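Local coordinates for guanine nucleotide exchange protein (Legionella pneumophila, PDB 1XSZ) that probably acts as a guanine nucleotide exchange factor for ADP-ribosylation factor (Arf), with a cap over its active site, at residues A[219-224]-A[277-282]. Sequence-based numbering, arbitrary orientation. Where two conformers were deposited one is given.
Sequences KKLDSF and IQVYTP
One face of the antiparallel sheet in the C-terminal Sec7-capping region carries the helix 216-224, and within 219-224 Leu221 is the residue that touches Ile277 and Val279 of strand 274-280. The Leu221 methyl CD2 does most of the touching, facing two strand methyls at once: CD2 lies 3.8 Å from CG2 of Ile277 and also 3.8 Å from CG2 of Val279. With Val279 the approach is tip to tip, and Leu221 CG adds a second touch at 4.0 Å from Val279 CG2, whereas the Ile277 side chain runs at a slant to the leucine. The leucine holds CG anti to its own backbone N (chi1 177°), which carries the branched end out from the helix toward the strand. Alternation along the strand puts Ile277 and Val279 on the helix side, while Gln278, between them, points away. On that other face Tyr280 OH donates to Gln278 OE1 at 2.7 Å, in the carbonyl plane; Gln278 NE2 bonds to Glu105 and Tyr280 OH also to Ala106 N, which ties this face to the Sec7 domain. Leu221 also touches Ile264 and Val296 of the neighbouring strands and Phe317, and at the margin Asp222 OD1 forms a salt bridge with Lys261. No hydrogen bond joins the helix segment to the strand segment, so their direct contact rests on buried aliphatic groups in van der Waals touch.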
loop_
_atom_site.group_PDB
_atom_site.type_symbol
_atom_site.label_atom_id
_atom_site.label_comp_id
_atom_site.label_asym_id
_atom_site.label_seq_id
_atom_site.Cartn_x
_atom_site.Cartn_y
_atom_site.Cartn_z
ATOM N N LYS A 219 0.217 22.313 -4.257
ATOM C CA LYS A 219 -0.531 23.117 -3.296
ATOM C C LYS A 219 -2.034 23.010 -3.523
ATOM O O LYS A 219 -2.800 22.852 -2.574
ATOM C CB LYS A 219 -0.095 24.580 -3.380
ATOM C CG LYS A 219 1.311 24.831 -2.871
ATOM C CD LYS A 219 1.702 26.287 -3.049
ATOM C CE LYS A 219 3.071 26.570 -2.462
ATOM N NZ LYS A 219 3.083 26.358 -0.989
ATOM N N LYS A 220 -2.458 23.099 -4.780
ATOM C CA LYS A 220 -3.880 22.997 -5.096
ATOM C C LYS A 220 -4.398 21.600 -4.773
ATOM O O LYS A 220 -5.521 21.428 -4.298
ATOM C CB LYS A 220 -4.128 23.309 -6.574
ATOM C CG LYS A 220 -3.910 24.769 -6.950
ATOM C CD LYS A 220 -4.210 25.001 -8.424
ATOM C CE LYS A 220 -4.086 26.473 -8.795
ATOM N NZ LYS A 220 -2.716 26.999 -8.546
ATOM N N LEU A 221 -3.565 20.596 -5.033
ATOM C CA LEU A 221 -3.937 19.214 -4.767
ATOM C C LEU A 221 -4.104 18.985 -3.268
ATOM O O LEU A 221 -5.062 18.354 -2.823
ATOM C CB LEU A 221 -2.859 18.275 -5.308
ATOM C CG LEU A 221 -3.072 16.785 -5.049
ATOM C CD1 LEU A 221 -4.343 16.316 -5.727
ATOM C CD2 LEU A 221 -1.874 16.012 -5.578
ATOM N N ASP A 222 -3.158 19.511 -2.500
ATOM C CA ASP A 222 -3.180 19.369 -1.053
ATOM C C ASP A 222 -4.455 19.988 -0.480
ATOM O O ASP A 222 -5.120 19.387 0.368
ATOM C CB ASP A 222 -1.927 20.027 -0.463
ATOM C CG ASP A 222 -1.750 19.733 1.011
ATOM O OD1 ASP A 222 -2.213 18.668 1.468
ATOM O OD2 ASP A 222 -1.132 20.564 1.709
ATOM N N SER A 223 -4.795 21.183 -0.955
ATOM C CA SER A 223 -5.989 21.879 -0.490
ATOM C C SER A 223 -7.262 21.147 -0.902
ATOM O O SER A 223 -8.242 21.116 -0.158
ATOM C CB SER A 223 -6.015 23.304 -1.048
ATOM O OG SER A 223 -7.189 23.988 -0.647
ATOM N N PHE A 224 -7.240 20.555 -2.092
ATOM C CA PHE A 224 -8.389 19.827 -2.611
ATOM C C PHE A 224 -8.839 18.697 -1.688
ATOM O O PHE A 224 -10.017 18.350 -1.651
ATOM C CB PHE A 224 -8.063 19.278 -4.005
ATOM C CG PHE A 224 -9.239 18.670 -4.710
ATOM C CD1 PHE A 224 -9.571 17.331 -4.521
ATOM C CD2 PHE A 224 -10.028 19.441 -5.560
ATOM C CE1 PHE A 224 -10.668 16.771 -5.167
ATOM C CE2 PHE A 224 -11.126 18.890 -6.209
ATOM C CZ PHE A 224 -11.449 17.555 -6.015
ATOM N N ILE A 277 -4.932 9.240 -6.875
ATOM C CA ILE A 277 -3.846 10.129 -6.517
ATOM C C ILE A 277 -3.701 10.118 -5.004
ATOM O O ILE A 277 -4.608 10.531 -4.278
ATOM C CB ILE A 277 -4.122 11.573 -6.996
ATOM C CG1 ILE A 277 -4.339 11.590 -8.512
ATOM C CG2 ILE A 277 -2.966 12.476 -6.606
ATOM C CD1 ILE A 277 -4.653 12.972 -9.065
ATOM N N GLN A 278 -2.568 9.610 -4.533
ATOM C CA GLN A 278 -2.280 9.543 -3.106
ATOM C C GLN A 278 -1.344 10.673 -2.723
ATOM O O GLN A 278 -0.406 10.982 -3.457
ATOM C CB GLN A 278 -1.599 8.220 -2.760
ATOM C CG GLN A 278 -2.366 6.988 -3.146
ATOM C CD GLN A 278 -1.529 5.742 -2.964
ATOM O OE1 GLN A 278 -1.005 5.489 -1.879
ATOM N NE2 GLN A 278 -1.395 4.962 -4.024
ATOM N N VAL A 279 -1.575 11.267 -1.562
ATOM C CA VAL A 279 -0.739 12.352 -1.086
ATOM C C VAL A 279 -0.144 12.019 0.278
ATOM O O VAL A 279 -0.846 11.530 1.165
ATOM C CB VAL A 279 -1.549 13.667 -0.972
ATOM C CG1 VAL A 279 -0.677 14.765 -0.403
ATOM C CG2 VAL A 279 -2.082 14.069 -2.340
ATOM N N TYR A 280 1.151 12.272 0.428
ATOM C CA TYR A 280 1.857 12.042 1.683
ATOM C C TYR A 280 2.694 13.268 2.022
ATOM O O TYR A 280 3.367 13.816 1.156
ATOM C CB TYR A 280 2.813 10.841 1.592
ATOM C CG TYR A 280 2.152 9.525 1.291
ATOM C CD1 TYR A 280 1.757 9.204 -0.004
ATOM C CD2 TYR A 280 1.877 8.611 2.311
ATOM C CE1 TYR A 280 1.099 8.013 -0.279
ATOM C CE2 TYR A 280 1.220 7.418 2.049
ATOM C CZ TYR A 280 0.828 7.125 0.754
ATOM O OH TYR A 280 0.141 5.968 0.492
ATOM N N THR A 281 2.639 13.710 3.273
ATOM C CA THR A 281 3.455 14.830 3.715
ATOM C C THR A 281 4.177 14.332 4.959
ATOM O O THR A 281 3.577 13.716 5.846
ATOM C CB THR A 281 2.623 16.104 4.017
ATOM O OG1 THR A 281 1.641 15.826 5.017
ATOM C CG2 THR A 281 1.939 16.591 2.759
ATOM N N PRO A 282 5.484 14.583 5.043
ATOM C CA PRO A 282 6.270 14.129 6.190
ATOM C C PRO A 282 5.984 14.741 7.552
ATOM O O PRO A 282 5.644 15.917 7.668
ATOM C CB PRO A 282 7.704 14.393 5.742
ATOM C CG PRO A 282 7.555 15.636 4.893
ATOM C CD PRO A 282 6.326 15.310 4.074
#